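Local coordinates for protein uncharacterized esterase YxiM (Bacillus subtilis, PDB 2O14) that probably hydrolyses ester bonds as a GDSL-family lipolytic enzyme, though its natural substrate is not established, at residues Asp260-Val265 with Ala270-Ser275; Glu253-Met258 with Ala305-Thr310; Phe18-Gly23 with Tyr44-Pro49. All blocks are in the same frame, centred on the assembly; numbering follows the deposited sequence.

Overall arrangement
Contacts 1 and 2 lie in the GDSL hydrolase part of the chain and share helix 251-266; their centres are 8 Å apart, and contact 1 is nested within the loop that contact 2 closes. They also touch directly: Arg263 NE meets Glu308 OE1 at 3.0 Å in a salt bridge, and Ile262 CG2 packs on Thr310 CG2 at 3.5 Å. Neither holds a residue of the presumed catalytic set, Ser171, Asp339 and His342. Contact 3 belongs to the galactose-binding-like part, across the centre of the chain, about 39 Å from contact 1 and 45 Å from contact 2, centre to centre. Its Asp19 binds the manganese ion with Ser24 and Asp65.

Contact 1: Asp260-Val265 with Ala270-Ser275; sequences DMIRQV and ADVILS
Val265 and Ile262, one helical turn apart, present their methyl groups to Val272 of strand 271-275, and no hydrogen bond crosses between the segments. Val272 CG2 is the methyl both helix residues share: it rests 3.9 Å from Val265 CG1 and 4.0 Å from Ile262 CG2. Just before the strand, Val265 CG1 also meets Ala270 CB at 4.0 Å, which makes this one methyl the bridge between two residues of 270-275. Farther along, Ile262 reaches with its longer branch, and its CD1 lies 3.9 Å from Leu274 CD1, with CD2 of the same leucine almost as near. The two side chains meet at about a right angle, the isoleucine end set against both leucine methyls.

Torsions explain which branch does what. Val265 turns CG1 away from its own backbone N (chi1 171°), and this swings that methyl onto the strand. In Ile262 the CG2 branch takes the corresponding place and reaches Val272, while CG1 lies beside the backbone N and carries CD1 on to Leu274. Helix and strand axes approach to 8.4 Å at 151°, close to antiparallel, so residues a helical turn apart, Val265 and Ile262, meet residues two apart in 270-275. Away from the strand, Gln264 NE2 donates to Asp260 OD2 at 2.8 Å, coming from above the carboxylate plane; the same oxygen takes a salt bridge from Arg216.

This is the helix-to-second-strand half of a beta-alpha-beta crossover, strand 233-237, helix 251-266, strand 271-275, in the parallel sheet of the SGNH-hydrolase fold. Strand 271-275 is hydrogen-bonded to strand 233-237 on one side and to strand 311-313 on the other, while helices 212-217 and 220-225 pack against helix 251-266 through Met261, Gln264 and Val265.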
loop_
_atom_site.group_PDB
_atom_site.type_symbol
_atom_site.label_atom_id
_atom_site.label_comp_id
_atom_site.label_asym_id
_atom_site.label_seq_id
_atom_site.Cartn_x
_atom_site.Cartn_y
_atom_site.Cartn_z
ATOM N N ASP A 260 -18.604 -1.025 8.961
ATOM C CA ASP A 260 -18.809 0.189 8.185
ATOM C C ASP A 260 -17.954 0.216 6.924
ATOM O O ASP A 260 -18.450 0.538 5.843
ATOM C CB ASP A 260 -18.497 1.414 9.038
ATOM C CG ASP A 260 -18.766 2.709 8.311
ATOM O OD1 ASP A 260 -19.944 2.988 7.993
ATOM O OD2 ASP A 260 -17.796 3.445 8.048
HETATM N N MSE A 261 -16.673 -0.118 7.058
HETATM C CA MSE A 261 -15.778 -0.128 5.905
HETATM C C MSE A 261 -16.283 -1.094 4.843
HETATM O O MSE A 261 -16.289 -0.775 3.656
HETATM C CB MSE A 261 -14.359 -0.535 6.313
HETATM C CG MSE A 261 -13.652 0.461 7.207
HETATM SE SE MSE A 261 -11.727 0.261 7.100
HETATM C CE MSE A 261 -11.467 -1.101 8.457
ATOM N N ILE A 262 -16.703 -2.280 5.278
ATOM C CA ILE A 262 -17.216 -3.292 4.358
ATOM C C ILE A 262 -18.421 -2.759 3.589
ATOM O O ILE A 262 -18.534 -2.949 2.376
ATOM C CB ILE A 262 -17.643 -4.567 5.116
ATOM C CG1 ILE A 262 -16.423 -5.217 5.765
ATOM C CG2 ILE A 262 -18.335 -5.534 4.161
ATOM C CD1 ILE A 262 -16.770 -6.282 6.777
ATOM N N ARG A 263 -19.324 -2.094 4.301
ATOM C CA ARG A 263 -20.519 -1.544 3.676
ATOM C C ARG A 263 -20.179 -0.438 2.686
ATOM O O ARG A 263 -20.744 -0.375 1.593
ATOM C CB ARG A 263 -21.478 -1.032 4.753
ATOM C CG ARG A 263 -22.041 -2.164 5.603
ATOM C CD ARG A 263 -23.133 -1.704 6.545
ATOM N NE ARG A 263 -23.792 -2.851 7.162
ATOM C CZ ARG A 263 -24.778 -2.767 8.051
ATOM N NH1 ARG A 263 -25.231 -1.581 8.439
ATOM N NH2 ARG A 263 -25.318 -3.874 8.548
ATOM N N GLN A 264 -19.246 0.430 3.061
ATOM C CA GLN A 264 -18.852 1.512 2.175
ATOM C C GLN A 264 -18.244 0.953 0.899
ATOM O O GLN A 264 -18.520 1.447 -0.191
ATOM C CB GLN A 264 -17.853 2.438 2.863
ATOM C CG GLN A 264 -18.462 3.298 3.947
ATOM C CD GLN A 264 -17.563 4.452 4.319
ATOM O OE1 GLN A 264 -17.185 5.249 3.464
ATOM N NE2 GLN A 264 -17.215 4.550 5.597
ATOM N N VAL A 265 -17.418 -0.079 1.028
ATOM C CA VAL A 265 -16.805 -0.672 -0.149
ATOM C C VAL A 265 -17.861 -1.392 -0.983
ATOM O O VAL A 265 -17.867 -1.282 -2.207
ATOM C CB VAL A 265 -15.675 -1.656 0.225
ATOM C CG1 VAL A 265 -15.208 -2.417 -1.017
ATOM C CG2 VAL A 265 -14.504 -0.888 0.832
ATOM N N ALA A 270 -17.944 -3.168 -5.370
ATOM C CA ALA A 270 -16.792 -4.062 -5.291
ATOM C C ALA A 270 -17.038 -5.143 -4.241
ATOM O O ALA A 270 -17.990 -5.053 -3.460
ATOM C CB ALA A 270 -15.541 -3.268 -4.939
ATOM N N ASP A 271 -16.187 -6.166 -4.226
ATOM C CA ASP A 271 -16.331 -7.248 -3.258
ATOM C C ASP A 271 -15.293 -7.166 -2.147
ATOM O O ASP A 271 -14.227 -6.569 -2.315
ATOM C CB ASP A 271 -16.234 -8.610 -3.950
ATOM C CG ASP A 271 -17.442 -8.907 -4.816
ATOM O OD1 ASP A 271 -18.578 -8.741 -4.320
ATOM O OD2 ASP A 271 -17.255 -9.310 -5.984
ATOM N N VAL A 272 -15.617 -7.774 -1.011
ATOM C CA VAL A 272 -14.725 -7.762 0.136
ATOM C C VAL A 272 -14.276 -9.154 0.555
ATOM O O VAL A 272 -15.092 -10.075 0.659
ATOM C CB VAL A 272 -15.393 -7.114 1.358
ATOM C CG1 VAL A 272 -14.419 -7.098 2.523
ATOM C CG2 VAL A 272 -15.850 -5.711 1.024
ATOM N N ILE A 273 -12.976 -9.295 0.794
ATOM C CA ILE A 273 -12.404 -10.556 1.247
ATOM C C ILE A 273 -11.720 -10.288 2.586
ATOM O O ILE A 273 -10.676 -9.630 2.630
ATOM C CB ILE A 273 -11.333 -11.098 0.272
ATOM C CG1 ILE A 273 -11.944 -11.339 -1.112
ATOM C CG2 ILE A 273 -10.742 -12.393 0.825
ATOM C CD1 ILE A 273 -10.917 -11.621 -2.178
ATOM N N LEU A 274 -12.312 -10.783 3.670
ATOM C CA LEU A 274 -11.735 -10.594 4.998
ATOM C C LEU A 274 -10.773 -11.733 5.314
ATOM O O LEU A 274 -10.998 -12.874 4.910
ATOM C CB LEU A 274 -12.831 -10.557 6.063
ATOM C CG LEU A 274 -13.875 -9.441 5.983
ATOM C CD1 LEU A 274 -14.883 -9.637 7.096
ATOM C CD2 LEU A 274 -13.203 -8.072 6.099
ATOM N N SER A 275 -9.701 -11.420 6.037
ATOM C CA SER A 275 -8.717 -12.427 6.408
ATOM C C SER A 275 -8.415 -12.401 7.899
ATOM O O SER A 275 -8.226 -11.335 8.483
ATOM C CB SER A 275 -7.420 -12.204 5.628
ATOM O OG SER A 275 -6.404 -13.104 6.047
#

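Contact 2: Glu253-Met258 with Ala305-Thr310; sequences EFKEVM and AEEEKT
Lys255 and Glu307 meet at the protein surface in a salt bridge, where Lys255 NZ donates to Glu307 OE2 at 3.2 Å. The ammonium lies nearer to OE2 than to OE1, from which it stands 3.7 Å away, and it approaches OE2 from well above the carboxylate plane, 45° out of it. The two side chains run at about a right angle to one another. Lys255 leaves its helix with an extended chain and bends only at the last torsion (chi4 56°), a kink that brings NZ to the carboxylate; the CE carbon follows at 3.7 Å from OE2.

The carboxylate has a second and stronger mate, since Glu307 OE1 is held by Arg259, one turn farther along helix 251-266. Glu307 therefore shares its two oxygens between two basic residues of that helix. Arg259 in turn bridges to Glu308 OE2, while Glu308 OE1 pairs with Arg263. This line of charges joins helix 251-266 to the C-terminal end of helix 298-307 and the residue after it, the two helices coming from successive crossovers of the parallel sheet in the SGNH-hydrolase fold. The aliphatic part of Lys255 packs on Ala303 and Leu304 of the latter helix. With an alanine here in place of the lysine, Glu307 OE2 would probably lose its ammonium mate, and Ala303 and Leu304 the chain lying on them, the carboxylate then depending more on Arg259.

Helix 298-307 ends here in a Schellman motif: Lys309 takes a positive phi of 53°, Thr310 N bonds back to Ala305 O at 2.9 Å, and Lys309 N makes a weak bond to Glu306 O at 3.4 Å. The carbonyls of Ala305 and Glu306 are thus occupied as the helix stops. At the far side of helix 251-266, Glu253 OE2 is paired with Arg213.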
loop_
_atom_site.group_PDB
_atom_site.type_symbol
_atom_site.label_atom_id
_atom_site.label_comp_id
_atom_site.label_asym_id
_atom_site.label_seq_id
_atom_site.Cartn_x
_atom_site.Cartn_y
_atom_site.Cartn_z
ATOM N N GLU A 253 -15.972 -2.156 19.204
ATOM C CA GLU A 253 -15.690 -1.022 18.325
ATOM C C GLU A 253 -15.060 -1.553 17.047
ATOM O O GLU A 253 -15.436 -1.168 15.942
ATOM C CB GLU A 253 -14.731 -0.025 18.985
ATOM C CG GLU A 253 -14.798 1.372 18.360
ATOM C CD GLU A 253 -13.593 2.248 18.683
ATOM O OE1 GLU A 253 -13.093 2.188 19.829
ATOM O OE2 GLU A 253 -13.155 3.009 17.786
ATOM N N PHE A 254 -14.091 -2.441 17.211
ATOM C CA PHE A 254 -13.403 -3.048 16.083
ATOM C C PHE A 254 -14.420 -3.578 15.077
ATOM O O PHE A 254 -14.370 -3.255 13.890
ATOM C CB PHE A 254 -12.524 -4.194 16.580
ATOM C CG PHE A 254 -12.022 -5.086 15.491
ATOM C CD1 PHE A 254 -10.990 -4.671 14.652
ATOM C CD2 PHE A 254 -12.579 -6.352 15.303
ATOM C CE1 PHE A 254 -10.514 -5.502 13.638
ATOM C CE2 PHE A 254 -12.113 -7.196 14.291
ATOM C CZ PHE A 254 -11.075 -6.771 13.456
ATOM N N LYS A 255 -15.349 -4.389 15.576
ATOM C CA LYS A 255 -16.385 -5.000 14.752
ATOM C C LYS A 255 -17.257 -3.953 14.051
ATOM O O LYS A 255 -17.600 -4.115 12.879
ATOM C CB LYS A 255 -17.237 -5.920 15.631
ATOM C CG LYS A 255 -18.164 -6.871 14.900
ATOM C CD LYS A 255 -18.806 -7.835 15.897
ATOM C CE LYS A 255 -19.908 -8.668 15.261
ATOM N NZ LYS A 255 -19.413 -9.417 14.084
ATOM N N GLU A 256 -17.604 -2.883 14.766
ATOM C CA GLU A 256 -18.433 -1.803 14.215
ATOM C C GLU A 256 -17.739 -1.050 13.080
ATOM O O GLU A 256 -18.339 -0.788 12.040
ATOM C CB GLU A 256 -18.778 -0.785 15.297
ATOM C CG GLU A 256 -19.626 -1.287 16.443
ATOM C CD GLU A 256 -19.751 -0.241 17.545
ATOM O OE1 GLU A 256 -20.090 0.923 17.225
ATOM O OE2 GLU A 256 -19.511 -0.576 18.727
ATOM N N VAL A 257 -16.483 -0.677 13.311
ATOM C CA VAL A 257 -15.692 0.049 12.326
ATOM C C VAL A 257 -15.485 -0.808 11.089
ATOM O O VAL A 257 -15.625 -0.336 9.957
ATOM C CB VAL A 257 -14.312 0.431 12.894
ATOM C CG1 VAL A 257 -13.442 1.031 11.794
ATOM C CG2 VAL A 257 -14.482 1.416 14.038
HETATM N N MSE A 258 -15.138 -2.069 11.321
HETATM C CA MSE A 258 -14.914 -3.019 10.239
HETATM C C MSE A 258 -16.179 -3.161 9.403
HETATM O O MSE A 258 -16.117 -3.170 8.176
HETATM C CB MSE A 258 -14.515 -4.379 10.814
HETATM C CG MSE A 258 -13.134 -4.404 11.447
HETATM SE SE MSE A 258 -11.720 -4.501 10.115
HETATM C CE MSE A 258 -11.852 -6.406 9.733
ATOM N N ALA A 305 -17.960 -11.763 8.472
ATOM C CA ALA A 305 -18.008 -12.380 7.151
ATOM C C ALA A 305 -19.400 -12.941 6.859
ATOM O O ALA A 305 -19.905 -12.835 5.738
ATOM C CB ALA A 305 -16.966 -13.482 7.060
ATOM N N GLU A 306 -20.016 -13.526 7.882
ATOM C CA GLU A 306 -21.344 -14.120 7.766
ATOM C C GLU A 306 -22.432 -13.055 7.769
ATOM O O GLU A 306 -23.340 -13.080 6.937
ATOM C CB GLU A 306 -21.573 -15.091 8.925
ATOM C CG GLU A 306 -20.478 -16.138 9.055
ATOM C CD GLU A 306 -20.556 -16.917 10.356
ATOM O OE1 GLU A 306 -20.492 -16.281 11.433
ATOM O OE2 GLU A 306 -20.675 -18.162 10.301
ATOM N N GLU A 307 -22.328 -12.120 8.707
ATOM C CA GLU A 307 -23.293 -11.035 8.846
ATOM C C GLU A 307 -23.337 -10.079 7.652
ATOM O O GLU A 307 -24.419 -9.669 7.220
ATOM C CB GLU A 307 -22.988 -10.237 10.112
ATOM C CG GLU A 307 -23.260 -10.984 11.399
ATOM C CD GLU A 307 -22.683 -10.271 12.602
ATOM O OE1 GLU A 307 -22.750 -9.026 12.638
ATOM O OE2 GLU A 307 -22.169 -10.952 13.513
ATOM N N GLU A 308 -22.168 -9.717 7.127
ATOM C CA GLU A 308 -22.089 -8.800 5.991
ATOM C C GLU A 308 -21.923 -9.526 4.661
ATOM O O GLU A 308 -21.781 -8.897 3.614
ATOM C CB GLU A 308 -20.935 -7.812 6.187
ATOM C CG GLU A 308 -21.073 -6.941 7.428
ATOM C CD GLU A 308 -22.406 -6.205 7.481
ATOM O OE1 GLU A 308 -22.789 -5.592 6.461
ATOM O OE2 GLU A 308 -23.065 -6.233 8.544
ATOM N N LYS A 309 -21.932 -10.852 4.711
ATOM C CA LYS A 309 -21.802 -11.670 3.513
ATOM C C LYS A 309 -20.579 -11.320 2.662
ATOM O O LYS A 309 -20.702 -10.932 1.500
ATOM C CB LYS A 309 -23.073 -11.545 2.670
ATOM C CG LYS A 309 -24.336 -11.918 3.424
ATOM C CD LYS A 309 -25.576 -11.728 2.568
ATOM C CE LYS A 309 -26.835 -12.045 3.361
ATOM N NZ LYS A 309 -26.824 -13.443 3.878
ATOM N N THR A 310 -19.396 -11.464 3.246
ATOM C CA THR A 310 -18.163 -11.183 2.527
ATOM C C THR A 310 -17.437 -12.508 2.328
ATOM O O THR A 310 -17.822 -13.519 2.913
ATOM C CB THR A 310 -17.238 -10.254 3.331
ATOM O OG1 THR A 310 -16.691 -10.972 4.447
ATOM C CG2 THR A 310 -18.011 -9.047 3.845
#

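Contact 3: Phe18-Gly23 with Tyr44-Pro49; sequences FDFGSG and YGFQTP. With MN (manganese (II) ion), chain B.
Phe18 and Tyr44 stand across from each other on strands of two different sheets, their CA atoms 9.7 Å apart, so the segments meet through side chains and not through backbone hydrogen bonds. Phe18 CE1 sits over one face of the Tyr44 ring, 3.9 Å from Tyr44 CG and displaced toward the rim. The ring centroids are 5.4 Å apart with the planes inclined at 49°, an oblique pair. In Tyr44, chi1 of 64° puts CG in the crowded position between backbone N and carbonyl carbon, and chi2 of -90° turns the ring so that one face meets Phe18 CE1. Two residues on, Phe46 brings its CZ obliquely to the Phe20 ring, 3.8 Å from Phe20 CE1 and as near to CD1.

Between the two phenylalanines of its strand, Asp19 turns to the other side and grips the manganese ion with both carboxylate oxygens, OD1 at 2.4 Å and OD2 at 2.3 Å. The bidentate hold fixes the rotation of the carboxylate, and Glu26 N adds a hydrogen bond to OD2. Two waters, Ser24 O and Asp65 also bind the metal. Gly21, just beyond, takes backbone angles at which a CB would press on the preceding carbonyl oxygen; the same is true of Gly45 beside Tyr44.

The arrangement is the interior of a beta sandwich, as expected for a galactose-binding-like domain: aromatic rings fill the space between the sheets, while the metal lies on the reverse of strand 15-20. Phe80 of strand 80-83 meets Phe18, Phe20 and Phe46 edge-to-face. Strand 15-20 runs between strands 30-32 and 146-156 in one sheet, and strand 44-46 forms the margin of the other, next to strand 80-83.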
loop_
_atom_site.group_PDB
_atom_site.type_symbol
_atom_site.label_atom_id
_atom_site.label_comp_id
_atom_site.label_asym_id
_atom_site.label_seq_id
_atom_site.Cartn_x
_atom_site.Cartn_y
_atom_site.Cartn_z
ATOM N N PHE A 18 10.452 13.544 -15.745
ATOM C CA PHE A 18 10.902 14.705 -14.994
ATOM C C PHE A 18 12.016 14.367 -14.017
ATOM O O PHE A 18 11.908 13.420 -13.245
ATOM C CB PHE A 18 9.712 15.309 -14.237
ATOM C CG PHE A 18 8.582 15.736 -15.134
ATOM C CD1 PHE A 18 8.686 16.886 -15.913
ATOM C CD2 PHE A 18 7.422 14.969 -15.228
ATOM C CE1 PHE A 18 7.648 17.267 -16.774
ATOM C CE2 PHE A 18 6.379 15.338 -16.087
ATOM C CZ PHE A 18 6.491 16.488 -16.858
ATOM N N ASP A 19 13.092 15.143 -14.074
ATOM C CA ASP A 19 14.234 14.969 -13.181
ATOM C C ASP A 19 14.210 16.169 -12.236
ATOM O O ASP A 19 14.621 17.266 -12.601
ATOM C CB ASP A 19 15.546 14.937 -13.984
ATOM C CG ASP A 19 16.783 15.052 -13.101
ATOM O OD1 ASP A 19 16.692 14.712 -11.908
ATOM O OD2 ASP A 19 17.853 15.472 -13.599
ATOM N N PHE A 20 13.714 15.948 -11.026
ATOM C CA PHE A 20 13.591 17.003 -10.025
ATOM C C PHE A 20 14.893 17.359 -9.319
ATOM O O PHE A 20 15.676 16.484 -8.955
ATOM C CB PHE A 20 12.541 16.591 -8.997
ATOM C CG PHE A 20 11.158 16.456 -9.574
ATOM C CD1 PHE A 20 10.336 17.577 -9.720
ATOM C CD2 PHE A 20 10.684 15.215 -9.997
ATOM C CE1 PHE A 20 9.060 17.462 -10.281
ATOM C CE2 PHE A 20 9.408 15.086 -10.559
ATOM C CZ PHE A 20 8.595 16.215 -10.701
ATOM N N GLY A 21 15.107 18.655 -9.117
ATOM C CA GLY A 21 16.315 19.116 -8.455
ATOM C C GLY A 21 17.049 20.141 -9.298
ATOM O O GLY A 21 16.717 20.333 -10.466
ATOM N N SER A 22 18.055 20.790 -8.719
ATOM C CA SER A 22 18.816 21.799 -9.450
ATOM C C SER A 22 20.297 21.472 -9.647
ATOM O O SER A 22 21.014 22.230 -10.288
ATOM C CB SER A 22 18.694 23.153 -8.741
ATOM O OG SER A 22 19.182 23.073 -7.411
ATOM N N GLY A 23 20.758 20.349 -9.105
ATOM C CA GLY A 23 22.165 20.012 -9.234
ATOM C C GLY A 23 22.608 19.567 -10.616
ATOM O O GLY A 23 23.555 20.115 -11.185
ATOM N N TYR A 44 3.524 22.060 -17.039
ATOM C CA TYR A 44 3.935 21.467 -15.768
ATOM C C TYR A 44 4.556 22.505 -14.838
ATOM O O TYR A 44 4.885 23.619 -15.259
ATOM C CB TYR A 44 4.955 20.355 -16.014
ATOM C CG TYR A 44 6.240 20.867 -16.623
ATOM C CD1 TYR A 44 6.400 20.946 -18.005
ATOM C CD2 TYR A 44 7.278 21.321 -15.815
ATOM C CE1 TYR A 44 7.571 21.471 -18.568
ATOM C CE2 TYR A 44 8.446 21.849 -16.365
ATOM C CZ TYR A 44 8.585 21.923 -17.738
ATOM O OH TYR A 44 9.725 22.480 -18.270
ATOM N N GLY A 45 4.747 22.121 -13.579
ATOM C CA GLY A 45 5.340 23.028 -12.613
ATOM C C GLY A 45 4.655 22.942 -11.265
ATOM O O GLY A 45 3.607 22.312 -11.133
ATOM N N PHE A 46 5.239 23.585 -10.261
ATOM C CA PHE A 46 4.674 23.561 -8.924
ATOM C C PHE A 46 3.604 24.622 -8.696
ATOM O O PHE A 46 3.767 25.786 -9.062
ATOM C CB PHE A 46 5.797 23.698 -7.902
ATOM C CG PHE A 46 6.729 22.530 -7.893
ATOM C CD1 PHE A 46 6.341 21.320 -7.327
ATOM C CD2 PHE A 46 7.990 22.627 -8.475
ATOM C CE1 PHE A 46 7.198 20.223 -7.340
ATOM C CE2 PHE A 46 8.854 21.533 -8.493
ATOM C CZ PHE A 46 8.456 20.331 -7.924
ATOM N N GLN A 47 2.505 24.199 -8.082
ATOM C CA GLN A 47 1.374 25.076 -7.808
ATOM C C GLN A 47 1.719 26.158 -6.795
ATOM O O GLN A 47 1.291 27.301 -6.935
ATOM C CB GLN A 47 0.189 24.246 -7.305
ATOM C CG GLN A 47 -1.099 25.039 -7.139
ATOM C CD GLN A 47 -1.498 25.767 -8.417
ATOM O OE1 GLN A 47 -1.626 25.155 -9.478
ATOM N NE2 GLN A 47 -1.695 27.080 -8.318
ATOM N N THR A 48 2.474 25.779 -5.767
ATOM C CA THR A 48 2.897 26.704 -4.722
ATOM C C THR A 48 4.400 26.527 -4.493
ATOM O O THR A 48 4.823 25.874 -3.537
ATOM C CB THR A 48 2.126 26.452 -3.393
ATOM O OG1 THR A 48 2.397 25.128 -2.908
ATOM C CG2 THR A 48 0.618 26.603 -3.623
ATOM N N PRO A 49 5.227 27.113 -5.378
ATOM C CA PRO A 49 6.694 27.033 -5.298
ATOM C C PRO A 49 7.277 27.504 -3.960
ATOM O O PRO A 49 8.349 27.061 -3.563
ATOM C CB PRO A 49 7.161 27.926 -6.449
ATOM C CG PRO A 49 6.017 27.928 -7.405
ATOM C CD PRO A 49 4.805 27.952 -6.517
HETATM MN MN MN B . 18.633 16.091 -11.516
HETATM O O HOH W 1 17.063 17.784 -11.916
HETATM O O HOH W 2 20.194 14.598 -11.539
#